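PDB 4TR9: fructose-bisphosphate aldolase from Plasmodium falciparum, which belongs to the class I fructose-bisphosphate aldolase family, whose members fold as a TIM barrel of parallel strands ringed by helices. Local coordinates for residues Glu41-Ile46 with Phe85-Phe90. Residues are numbered along the deposited sequence; the frame is centred on the assembly and turned at random.
Sequences ESTQTI and FEETLF. With 38D (N'-[(E)-(2,4-dichlorophenyl)methylidene]-3,4-dihydroxybenzohydrazide), chain K.
Phe85 lays its ring against CA and CB of Ser42, beside the carbonyl of Glu41, and is the main contributor from 85-90. One face of the ring receives Ser42 CA in a CH-pi contact, with CA 4.0 Å from the ring centroid and 25° off the normal. CA sits off-centre over the ring: Phe85 CE1 is 3.7 Å from Ser42 CA and 3.8 Å from Ser42 CB. With chi1 at -169°, Phe85 CG stands anti to the backbone N, which carries the ring across to the other segment. Glu41 O lies oblique to the ring, 3.8 Å from Phe85 CG. Glu87 CB sits at the ring edge, in its plane.

No hydrogen bond joins the two segments. Thr43 OG1 and Glu87 OE1 come no closer than 4.4 Å, and the Glu87 carboxylate is turned to a salt bridge with Arg62 of helix 59-70.

Polar bonding runs within 41-46 and on to the ligand. Ser42 OG and Thr45 OG1 share a short hydrogen bond of 2.5 Å. Thr45 OG1 also lies 3.1 Å from O10 of 38D. Thr45 OG1 has one proton, and it may go either to Ser42 OG or to O10. Ile46 N bonds to Ser42 O at 2.8 Å in the first turn of the helix.

The contact joins the loops and first helical residues that follow the neighbouring parallel strands 35-39 and 79-84. It lies at the C-terminal ends of these strands, where TIM barrels carry their pockets, and here Thr45 lines the 38D site.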
loop_
_atom_site.group_PDB
_atom_site.type_symbol
_atom_site.label_atom_id
_atom_site.label_comp_id
_atom_site.label_asym_id
_atom_site.label_seq_id
_atom_site.Cartn_x
_atom_site.Cartn_y
_atom_site.Cartn_z
ATOM N N GLU A 41 10.789 31.446 11.876
ATOM C CA GLU A 41 12.175 31.130 11.557
ATOM C C GLU A 41 12.934 30.707 12.809
ATOM O O GLU A 41 12.782 31.315 13.869
ATOM C CB GLU A 41 12.873 32.328 10.905
ATOM C CG GLU A 41 12.262 32.783 9.588
ATOM C CD GLU A 41 11.051 33.677 9.776
ATOM O OE1 GLU A 41 10.806 34.119 10.918
ATOM O OE2 GLU A 41 10.345 33.938 8.779
ATOM N N SER A 42 13.749 29.665 12.684
ATOM C CA SER A 42 14.563 29.200 13.801
ATOM C C SER A 42 15.703 30.176 14.073
ATOM O O SER A 42 15.861 31.170 13.363
ATOM C CB SER A 42 15.115 27.801 13.524
ATOM O OG SER A 42 15.971 27.799 12.396
ATOM N N THR A 43 16.494 29.886 15.101
ATOM C CA THR A 43 17.591 30.763 15.495
ATOM C C THR A 43 18.635 30.893 14.389
ATOM O O THR A 43 19.071 31.997 14.064
ATOM C CB THR A 43 18.278 30.261 16.777
ATOM O OG1 THR A 43 17.301 30.094 17.812
ATOM C CG2 THR A 43 19.336 31.251 17.239
ATOM N N GLN A 44 19.027 29.764 13.809
ATOM C CA GLN A 44 20.015 29.763 12.737
ATOM C C GLN A 44 19.411 30.266 11.427
ATOM O O GLN A 44 20.130 30.715 10.535
ATOM C CB GLN A 44 20.598 28.362 12.543
ATOM C CG GLN A 44 19.579 27.315 12.125
ATOM C CD GLN A 44 20.202 25.951 11.903
ATOM O OE1 GLN A 44 21.373 25.733 12.215
ATOM N NE2 GLN A 44 19.421 25.026 11.358
ATOM N N THR A 45 18.088 30.188 11.320
ATOM C CA THR A 45 17.389 30.642 10.122
ATOM C C THR A 45 17.232 32.159 10.124
ATOM O O THR A 45 17.502 32.822 9.122
ATOM C CB THR A 45 15.997 29.994 9.996
ATOM O OG1 THR A 45 16.129 28.567 9.986
ATOM C CG2 THR A 45 15.315 30.443 8.713
ATOM N N ILE A 46 16.799 32.702 11.258
ATOM C CA ILE A 46 16.612 34.140 11.396
ATOM C C ILE A 46 17.964 34.850 11.451
ATOM O O ILE A 46 18.054 36.057 11.229
ATOM C CB ILE A 46 15.786 34.483 12.660
ATOM C CG1 ILE A 46 15.219 35.902 12.572
ATOM C CG2 ILE A 46 16.622 34.302 13.918
ATOM C CD1 ILE A 46 14.278 36.110 11.407
ATOM N N PHE A 85 7.698 30.763 16.131
ATOM C CA PHE A 85 8.668 29.803 16.636
ATOM C C PHE A 85 8.405 29.625 18.127
ATOM O O PHE A 85 7.731 30.456 18.738
ATOM C CB PHE A 85 10.100 30.279 16.375
ATOM C CG PHE A 85 11.149 29.234 16.638
ATOM C CD1 PHE A 85 11.354 28.198 15.741
ATOM C CD2 PHE A 85 11.936 29.293 17.776
ATOM C CE1 PHE A 85 12.319 27.236 15.978
ATOM C CE2 PHE A 85 12.904 28.334 18.019
ATOM C CZ PHE A 85 13.095 27.306 17.118
ATOM N N GLU A 86 8.924 28.546 18.707
ATOM C CA GLU A 86 8.691 28.240 20.117
ATOM C C GLU A 86 9.093 29.394 21.036
ATOM O O GLU A 86 8.376 29.723 21.980
ATOM C CB GLU A 86 9.447 26.972 20.521
ATOM C CG GLU A 86 9.271 26.592 21.983
ATOM C CD GLU A 86 10.066 25.361 22.369
ATOM O OE1 GLU A 86 10.606 24.691 21.464
ATOM O OE2 GLU A 86 10.155 25.064 23.580
ATOM N N GLU A 87 10.238 30.003 20.746
ATOM C CA GLU A 87 10.740 31.126 21.531
ATOM C C GLU A 87 9.783 32.314 21.518
ATOM O O GLU A 87 9.474 32.887 22.563
ATOM C CB GLU A 87 12.110 31.561 21.010
ATOM C CG GLU A 87 12.560 32.927 21.502
ATOM C CD GLU A 87 13.776 33.440 20.755
ATOM O OE1 GLU A 87 14.545 32.609 20.226
ATOM O OE2 GLU A 87 13.958 34.673 20.690
ATOM N N THR A 88 9.317 32.674 20.326
ATOM C CA THR A 88 8.461 33.843 20.144
ATOM C C THR A 88 7.128 33.699 20.877
ATOM O O THR A 88 6.583 34.678 21.387
ATOM C CB THR A 88 8.190 34.103 18.648
ATOM O OG1 THR A 88 9.434 34.151 17.937
ATOM C CG2 THR A 88 7.450 35.417 18.453
ATOM N N LEU A 89 6.616 32.473 20.930
ATOM C CA LEU A 89 5.333 32.195 21.568
ATOM C C LEU A 89 5.325 32.590 23.045
ATOM O O LEU A 89 4.316 33.073 23.560
ATOM C CB LEU A 89 4.980 30.713 21.419
ATOM C CG LEU A 89 3.643 30.262 22.011
ATOM C CD1 LEU A 89 2.491 31.007 21.357
ATOM C CD2 LEU A 89 3.470 28.760 21.854
ATOM N N PHE A 90 6.453 32.388 23.719
ATOM C CA PHE A 90 6.566 32.717 25.136
ATOM C C PHE A 90 7.447 33.942 25.355
ATOM O O PHE A 90 8.181 34.018 26.341
ATOM C CB PHE A 90 7.131 31.531 25.922
ATOM C CG PHE A 90 6.366 30.253 25.730
ATOM C CD1 PHE A 90 5.304 29.934 26.558
ATOM C CD2 PHE A 90 6.716 29.366 24.725
ATOM C CE1 PHE A 90 4.601 28.757 26.387
ATOM C CE2 PHE A 90 6.018 28.187 24.547
ATOM C CZ PHE A 90 4.958 27.883 25.378
HETATM N N12 38D K . 15.061 26.270 7.205
HETATM C C13 38D K . 15.576 26.648 5.918
HETATM C C15 38D K . 17.824 25.977 6.765
HETATM C C17 38D K . 19.552 25.164 5.319
HETATM C C20 38D K . 17.429 25.779 4.393
HETATM C C01 38D K . 10.844 27.091 6.782
HETATM C C02 38D K . 9.498 27.398 6.584
HETATM O O03 38D K . 8.858 27.125 5.356
HETATM C C04 38D K . 8.773 27.985 7.611
HETATM C C05 38D K . 9.381 28.261 8.823
HETATM C C06 38D K . 10.716 27.957 9.022
HETATM O O07 38D K . 7.407 28.308 7.436
HETATM C C08 38D K . 11.440 27.368 8.007
HETATM C C09 38D K . 12.918 27.057 8.261
HETATM O O10 38D K . 13.397 27.232 9.376
HETATM N N11 38D K . 13.700 26.576 7.156
HETATM C C14 38D K . 16.984 26.113 5.677
HETATM C C16 38D K . 19.113 25.498 6.590
HETATM CL CL1 38D K . 21.175 24.565 5.128
HETATM C C19 38D K . 18.721 25.299 4.220
HETATM CL CL2 38D K . 16.399 25.942 2.995
#